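KLLA0E08119p (Kluyveromyces lactis, PDB 3VA7) probably carboxylates urea with bicarbonate and ATP through a biotin carrier, as the urea carboxylase part of a longer enzyme that also hydrolyses the allophanate formed. Local coordinates at residues Phe246-Ala251 with Asp351-Lys356; Tyr296-Thr301 with Leu342-Asn347. One frame throughout, in Å; residues are numbered along the deposited sequence.

Contact 1. Residues Phe246-Ala251 with Asp351-Lys356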
ATOM      1  N   PHE A 246       5.799  44.262  31.142  1.00 31.80           N
ATOM      2  CA  PHE A 246       6.201  45.404  31.942  1.00 30.78           C
ATOM      3  C   PHE A 246       5.193  46.446  31.787  1.00 30.62           C
ATOM      4  O   PHE A 246       5.513  47.609  31.938  1.00 32.20           O
ATOM      5  CB  PHE A 246       7.571  45.960  31.512  1.00 31.65           C
ATOM      6  CG  PHE A 246       8.706  45.004  31.726  1.00 29.94           C
ATOM      7  CD1 PHE A 246       9.096  44.651  33.009  1.00 30.60           C
ATOM      8  CD2 PHE A 246       9.379  44.456  30.642  1.00 30.05           C
ATOM      9  CE1 PHE A 246      10.156  43.702  33.244  1.00 32.21           C
ATOM     10  CE2 PHE A 246      10.464  43.498  30.833  1.00 31.02           C
ATOM     11  CZ  PHE A 246      10.845  43.131  32.128  1.00 31.65           C
ATOM     12  N   GLY A 247       3.974  46.067  31.441  1.00 30.12           N
ATOM     13  CA  GLY A 247       2.896  47.050  31.386  1.00 29.79           C
ATOM     14  C   GLY A 247       2.502  47.570  30.014  1.00 30.36           C
ATOM     15  O   GLY A 247       1.413  48.153  29.849  1.00 29.66           O
ATOM     16  N   LYS A 248       3.377  47.383  29.024  1.00 31.42           N
ATOM     17  CA  LYS A 248       3.053  47.732  27.620  1.00 32.28           C
ATOM     18  C   LYS A 248       2.342  46.594  26.912  1.00 32.37           C
ATOM     19  O   LYS A 248       2.697  45.414  27.088  1.00 31.46           O
ATOM     20  CB  LYS A 248       4.284  48.175  26.831  1.00 32.45           C
ATOM     21  CG  LYS A 248       4.404  49.708  26.686  1.00 35.38           C
ATOM     22  CD  LYS A 248       5.815  50.056  27.207  1.00 41.63           C
ATOM     23  CE  LYS A 248       6.462  51.306  26.600  1.00 40.69           C
ATOM     24  NZ  LYS A 248       7.951  51.061  26.449  1.00 39.56           N
ATOM     25  N   ALA A 249       1.318  46.949  26.130  1.00 33.03           N
ATOM     26  CA  ALA A 249       0.547  45.941  25.403  1.00 34.24           C
ATOM     27  C   ALA A 249       0.152  46.511  24.057  1.00 35.13           C
ATOM     28  O   ALA A 249      -0.030  47.712  23.943  1.00 35.94           O
ATOM     29  CB  ALA A 249      -0.697  45.477  26.226  1.00 32.87           C
ATOM     30  N   ILE A 250       0.017  45.669  23.035  1.00 36.24           N
ATOM     31  CA  ILE A 250      -0.308  46.166  21.679  1.00 36.81           C
ATOM     32  C   ILE A 250      -1.280  45.232  20.954  1.00 36.87           C
ATOM     33  O   ILE A 250      -1.181  43.999  21.096  1.00 37.66           O
ATOM     34  CB  ILE A 250       0.972  46.443  20.882  1.00 37.08           C
ATOM     35  CG1 ILE A 250       0.667  46.838  19.452  1.00 38.09           C
ATOM     36  CG2 ILE A 250       1.896  45.215  20.897  1.00 38.13           C
ATOM     37  CD1 ILE A 250       1.836  47.597  18.830  1.00 38.13           C
ATOM     38  N   ALA A 251      -2.285  45.793  20.266  1.00 36.60           N
ATOM     39  CA  ALA A 251      -3.282  44.940  19.599  1.00 36.22           C
ATOM     40  C   ALA A 251      -2.824  44.797  18.157  1.00 37.22           C
ATOM     41  O   ALA A 251      -2.564  45.801  17.441  1.00 38.17           O
ATOM     42  CB  ALA A 251      -4.656  45.490  19.699  1.00 35.38           C
ATOM     43  N   ASP A 351      10.289  48.070  20.479  1.00 52.75           N
ATOM     44  CA  ASP A 351       9.781  49.251  21.181  1.00 52.76           C
ATOM     45  C   ASP A 351       8.292  49.573  20.807  1.00 52.27           C
ATOM     46  O   ASP A 351       8.018  50.141  19.755  1.00 51.93           O
ATOM     47  CB  ASP A 351      10.818  50.363  20.968  1.00 52.66           C
ATOM     48  CG  ASP A 351      10.241  51.722  20.835  1.00 52.55           C
ATOM     49  OD1 ASP A 351       9.246  52.021  21.542  1.00 50.80           O
ATOM     50  OD2 ASP A 351      10.849  52.492  20.028  1.00 52.13           O
ATOM     51  N   PHE A 352       7.354  49.198  21.687  1.00 51.91           N
ATOM     52  CA  PHE A 352       5.889  49.188  21.371  1.00 51.52           C
ATOM     53  C   PHE A 352       5.272  50.535  20.945  1.00 51.87           C
ATOM     54  O   PHE A 352       4.420  50.568  20.061  1.00 51.72           O
ATOM     55  CB  PHE A 352       5.051  48.685  22.560  1.00 50.76           C
ATOM     56  CG  PHE A 352       5.004  47.202  22.729  1.00 48.81           C
ATOM     57  CD1 PHE A 352       5.946  46.369  22.161  1.00 47.82           C
ATOM     58  CD2 PHE A 352       4.031  46.639  23.517  1.00 47.69           C
ATOM     59  CE1 PHE A 352       5.912  45.017  22.357  1.00 44.93           C
ATOM     60  CE2 PHE A 352       3.985  45.268  23.707  1.00 47.34           C
ATOM     61  CZ  PHE A 352       4.931  44.459  23.124  1.00 46.25           C
ATOM     62  N   ASP A 353       5.672  51.632  21.590  1.00 52.32           N
ATOM     63  CA  ASP A 353       5.050  52.936  21.330  1.00 52.61           C
ATOM     64  C   ASP A 353       5.414  53.452  19.938  1.00 52.46           C
ATOM     65  O   ASP A 353       4.771  54.373  19.391  1.00 52.50           O
ATOM     66  CB  ASP A 353       5.456  53.948  22.388  1.00 52.85           C
ATOM     67  CG  ASP A 353       5.340  53.405  23.806  1.00 55.95           C
ATOM     68  OD1 ASP A 353       4.240  52.916  24.201  1.00 58.15           O
ATOM     69  OD2 ASP A 353       6.371  53.485  24.526  1.00 58.85           O
ATOM     70  N   ASN A 354       6.435  52.823  19.363  1.00 52.22           N
ATOM     71  CA  ASN A 354       6.964  53.223  18.074  1.00 52.14           C
ATOM     72  C   ASN A 354       6.790  52.156  17.002  1.00 52.52           C
ATOM     73  O   ASN A 354       7.424  52.202  15.951  1.00 52.47           O
ATOM     74  CB  ASN A 354       8.425  53.690  18.236  1.00 51.55           C
ATOM     75  CG  ASN A 354       8.523  55.006  19.043  1.00 49.45           C
ATOM     76  OD1 ASN A 354       9.414  55.177  19.883  1.00 45.03           O
ATOM     77  ND2 ASN A 354       7.580  55.926  18.798  1.00 47.29           N
ATOM     78  N   THR A 355       5.905  51.202  17.272  1.00 52.77           N
ATOM     79  CA  THR A 355       5.682  50.110  16.359  1.00 53.26           C
ATOM     80  C   THR A 355       4.383  50.413  15.602  1.00 53.65           C
ATOM     81  O   THR A 355       3.323  50.540  16.198  1.00 53.28           O
ATOM     82  CB  THR A 355       5.675  48.758  17.120  1.00 53.47           C
ATOM     83  OG1 THR A 355       6.829  48.697  17.965  1.00 53.68           O
ATOM     84  CG2 THR A 355       5.746  47.548  16.163  1.00 53.92           C
ATOM     85  N   LYS A 356       4.499  50.586  14.287  1.00 54.19           N
ATOM     86  CA  LYS A 356       3.360  50.871  13.415  1.00 54.20           C
ATOM     87  C   LYS A 356       2.941  49.559  12.747  1.00 53.69           C
ATOM     88  O   LYS A 356       3.681  49.005  11.918  1.00 54.51           O
ATOM     89  CB  LYS A 356       3.800  51.869  12.359  1.00 54.37           C
ATOM     90  CG  LYS A 356       2.680  52.512  11.546  1.00 58.60           C
ATOM     91  CD  LYS A 356       3.273  53.529  10.499  1.00 62.17           C
ATOM     92  CE  LYS A 356       2.243  54.006   9.427  1.00 62.67           C
ATOM     93  NZ  LYS A 356       1.304  55.068   9.932  1.00 61.67           N
TER
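Phe352 lays one face of its ring over Ile250, and that pair is the centre of the contact. The branch methyl CG2 of Ile250 does the touching: it sits 3.7 Å from the centroid of the Phe352 ring and 21° off the ring normal, a CH-pi contact displaced toward the CE2 side, where Ile250 CG2 comes 3.5 Å from Phe352 CE2. With CG1 of Ile250 anti to the backbone N (chi1 175°), the longer arm leaves the ring to CG2 and carries CD1 toward Thr355, 4.2 Å from Thr355 O. Lys248 borders the same ring, its CB 3.7 Å from Phe352 CD2, while the backbone N of Ala249 comes up at the ring edge, in plane.

Both pieces belong to the biotin carboxylase part of the enzyme, a member of the ATP-grasp superfamily. Ile250 is on the antiparallel strand 249-261, paired with Met242 of strand 235-244; Phe352 is in the loop that leads from helix 337-345 to strand 362-372.

On the solvent side the chemistry turns polar. The Lys248 chain, bent at chi2 and chi4, crosses the Asp353 side chain at about a right angle and makes a long, loose salt bridge at the surface, Lys248 NZ to Asp353 OD2 at 3.5 Å. The loop carrying Phe352 and Asp353 is tied together at Asp351 O, which accepts from Asn354 N on one face of its carbonyl plane and from Thr355 OG1, 2.6 Å from Asp351 O, on the other.

Contact 2. Residues Tyr296-Thr301 with Leu342-Asn347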
ATOM      1  N   TYR A 296       0.972  41.900  31.112  1.00 33.26           N
ATOM      2  CA  TYR A 296       1.040  40.678  30.326  1.00 33.43           C
ATOM      3  C   TYR A 296       2.361  40.545  29.511  1.00 32.58           C
ATOM      4  O   TYR A 296       2.864  41.529  28.959  1.00 30.87           O
ATOM      5  CB  TYR A 296      -0.177  40.546  29.428  1.00 33.43           C
ATOM      6  CG  TYR A 296      -0.344  39.145  28.871  1.00 33.36           C
ATOM      7  CD1 TYR A 296      -1.265  38.257  29.440  1.00 30.91           C
ATOM      8  CD2 TYR A 296       0.397  38.719  27.734  1.00 31.60           C
ATOM      9  CE1 TYR A 296      -1.433  36.980  28.921  1.00 32.56           C
ATOM     10  CE2 TYR A 296       0.226  37.452  27.197  1.00 31.53           C
ATOM     11  CZ  TYR A 296      -0.690  36.582  27.796  1.00 32.49           C
ATOM     12  OH  TYR A 296      -0.858  35.316  27.290  1.00 34.83           O
ATOM     13  N   LYS A 297       2.894  39.315  29.501  1.00 31.85           N
ATOM     14  CA  LYS A 297       4.098  38.953  28.772  1.00 31.09           C
ATOM     15  C   LYS A 297       3.906  37.912  27.633  1.00 31.39           C
ATOM     16  O   LYS A 297       3.367  36.773  27.864  1.00 29.32           O
ATOM     17  CB  LYS A 297       5.165  38.463  29.730  1.00 30.38           C
ATOM     18  CG  LYS A 297       6.489  38.765  29.184  1.00 29.15           C
ATOM     19  CD  LYS A 297       7.588  38.309  30.073  1.00 26.50           C
ATOM     20  CE  LYS A 297       8.743  39.339  29.917  1.00 28.83           C
ATOM     21  NZ  LYS A 297       9.952  38.996  30.732  1.00 28.52           N
ATOM     22  N   CYS A 298       4.432  38.313  26.449  1.00 31.53           N
ATOM     23  CA  CYS A 298       4.404  37.580  25.184  1.00 32.74           C
ATOM     24  C   CYS A 298       3.035  37.643  24.535  1.00 33.01           C
ATOM     25  O   CYS A 298       2.447  38.720  24.482  1.00 34.33           O
ATOM     26  CB  CYS A 298       4.912  36.115  25.305  1.00 33.06           C
ATOM     27  SG  CYS A 298       6.637  35.934  25.872  1.00 37.65           S
ATOM     28  N   ALA A 299       2.512  36.519  24.045  1.00 32.85           N
ATOM     29  CA  ALA A 299       1.327  36.582  23.179  1.00 33.64           C
ATOM     30  C   ALA A 299       0.085  36.090  23.888  1.00 34.02           C
ATOM     31  O   ALA A 299       0.077  35.041  24.524  1.00 34.05           O
ATOM     32  CB  ALA A 299       1.538  35.776  21.825  1.00 32.28           C
ATOM     33  N   GLY A 300      -0.990  36.831  23.746  1.00 34.05           N
ATOM     34  CA  GLY A 300      -2.231  36.348  24.265  1.00 34.95           C
ATOM     35  C   GLY A 300      -3.361  36.814  23.380  1.00 36.09           C
ATOM     36  O   GLY A 300      -3.199  37.789  22.623  1.00 35.87           O
ATOM     37  N   THR A 301      -4.506  36.140  23.517  1.00 36.49           N
ATOM     38  CA  THR A 301      -5.693  36.487  22.763  1.00 37.76           C
ATOM     39  C   THR A 301      -6.888  36.773  23.637  1.00 39.09           C
ATOM     40  O   THR A 301      -7.233  36.010  24.571  1.00 38.79           O
ATOM     41  CB  THR A 301      -6.085  35.359  21.769  1.00 38.54           C
ATOM     42  OG1 THR A 301      -4.962  35.080  20.901  1.00 36.63           O
ATOM     43  CG2 THR A 301      -7.348  35.745  20.948  1.00 35.26           C
ATOM     44  N   LEU A 342       9.845  35.419  21.209  1.00 31.77           N
ATOM     45  CA  LEU A 342      11.169  35.094  21.678  1.00 31.34           C
ATOM     46  C   LEU A 342      11.884  36.363  22.181  1.00 31.51           C
ATOM     47  O   LEU A 342      12.515  36.349  23.247  1.00 31.28           O
ATOM     48  CB  LEU A 342      11.974  34.382  20.581  1.00 30.21           C
ATOM     49  CG  LEU A 342      11.517  32.947  20.295  1.00 31.11           C
ATOM     50  CD1 LEU A 342      12.053  32.412  18.929  1.00 29.21           C
ATOM     51  CD2 LEU A 342      11.889  32.008  21.411  1.00 27.17           C
ATOM     52  N   ARG A 343      11.763  37.446  21.420  1.00 31.21           N
ATOM     53  CA  ARG A 343      12.509  38.628  21.688  1.00 32.44           C
ATOM     54  C   ARG A 343      11.976  39.241  22.966  1.00 33.16           C
ATOM     55  O   ARG A 343      12.775  39.707  23.802  1.00 33.40           O
ATOM     56  CB  ARG A 343      12.404  39.626  20.547  1.00 32.75           C
ATOM     57  CG  ARG A 343      13.165  39.269  19.246  1.00 36.29           C
ATOM     58  CD  ARG A 343      13.245  40.511  18.333  1.00 42.39           C
ATOM     59  NE  ARG A 343      13.470  41.709  19.167  1.00 48.24           N
ATOM     60  CZ  ARG A 343      13.502  42.989  18.753  1.00 50.82           C
ATOM     61  NH1 ARG A 343      13.336  43.320  17.459  1.00 50.23           N
ATOM     62  NH2 ARG A 343      13.695  43.955  19.665  1.00 49.44           N
ATOM     63  N   ILE A 344      10.648  39.199  23.146  1.00 32.78           N
ATOM     64  CA  ILE A 344      10.040  39.763  24.331  1.00 33.13           C
ATOM     65  C   ILE A 344      10.452  38.983  25.563  1.00 34.04           C
ATOM     66  O   ILE A 344      10.711  39.575  26.604  1.00 33.96           O
ATOM     67  CB  ILE A 344       8.487  39.780  24.262  1.00 33.59           C
ATOM     68  CG1 ILE A 344       8.017  40.834  23.267  1.00 32.26           C
ATOM     69  CG2 ILE A 344       7.870  39.977  25.682  1.00 31.19           C
ATOM     70  CD1 ILE A 344       6.586  40.675  22.894  1.00 31.97           C
ATOM     71  N   ALA A 345      10.476  37.660  25.433  1.00 34.51           N
ATOM     72  CA  ALA A 345      10.735  36.764  26.552  1.00 35.97           C
ATOM     73  C   ALA A 345      12.144  36.910  27.054  1.00 37.54           C
ATOM     74  O   ALA A 345      12.428  36.430  28.172  1.00 38.40           O
ATOM     75  CB  ALA A 345      10.500  35.328  26.182  1.00 34.64           C
ATOM     76  N   ALA A 346      13.014  37.529  26.242  1.00 37.52           N
ATOM     77  CA  ALA A 346      14.407  37.685  26.594  1.00 38.52           C
ATOM     78  C   ALA A 346      14.713  39.175  26.895  1.00 40.32           C
ATOM     79  O   ALA A 346      15.885  39.596  26.942  1.00 39.37           O
ATOM     80  CB  ALA A 346      15.258  37.168  25.493  1.00 37.87           C
ATOM     81  N   ASN A 347      13.634  39.951  27.081  1.00 41.78           N
ATOM     82  CA  ASN A 347      13.650  41.374  27.498  1.00 43.67           C
ATOM     83  C   ASN A 347      14.329  42.247  26.506  1.00 44.80           C
ATOM     84  O   ASN A 347      14.981  43.198  26.852  1.00 44.51           O
ATOM     85  CB  ASN A 347      14.289  41.620  28.894  1.00 43.33           C
ATOM     86  CG  ASN A 347      13.617  40.836  30.031  1.00 43.74           C
ATOM     87  OD1 ASN A 347      12.439  40.451  29.998  1.00 40.43           O
ATOM     88  ND2 ASN A 347      14.392  40.607  31.058  1.00 46.37           N
TER
HETATM   89  O   HOH W   1      10.939  36.253  30.158  1.00 33.46           O
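A Schellman motif ends helix 337-345 here, with Asn347 at positive phi as its C-prime residue, and the chain leading into strand 299-307 packs against that helix end. Asn347 N returns to Ile344 O, and Asp348 N to Arg343 O. This is the ATP-grasp portion of the biotin carboxylase part.

Lys297 reaches along the helix end to the motif. Its first torsion, with CG anti to the backbone N (chi1 -150°), extends the chain away from that nitrogen. The side chain passes alongside Ile344, pointing the opposite way, with Lys297 CG 4.0 Å from Ile344 CG2. A bend at chi3 then delivers the ammonium to Asn347, whose side chain it meets at about a right angle. Lys297 NZ donates to Asn347 OD1 at 3.0 Å, nearly head-on to the carbonyl (C=O...N angle 160°). A water placed within bonding distance of Lys297 NZ may link it to Ala345 O, but it lies suspiciously close to that oxygen and the link is tentative.

Below this polar layer the contact is apolar. Cys298, at the bend that leads into strand 299-307, sets SG 3.9 Å from Ala345 CB and 4.2 Å from Ile344 CG2. The same methyl, Ile344 CG2, also approaches the backbone Cys298 N at 3.9 Å.

The direct bond to Asn347 OD1 thus holds the ammonium beside the helix end, with Ala345 O perhaps reached through water. Carbonyls at the C-terminal end of a helix carry partial negative charge, and the lysine's positive charge would probably be favoured there.

Overall arrangement
Contacts 1 and 2 have their centres 11 Å apart and reach the same antiparallel sheet, in the biotin carboxylase part of the chain. They touch directly at two places: Phe352 CZ lies 4.1 Å from Ile344 CD1, and Phe246 CE2 lies 3.7 Å from Asn347 OD1. Helix 337-345 and the loop after it supply the second segment of each, 342-347 and then 351-356, while strand 235-244 runs between the two first segments and gives both Ile250 and Ile344 a common neighbour in Met242. Contact 2 also borders a bound glycerol, probably from the crystallisation liquor, about 3 Å from the Cys298 side chain. The biotin and urea sites are formed by other parts of the chain.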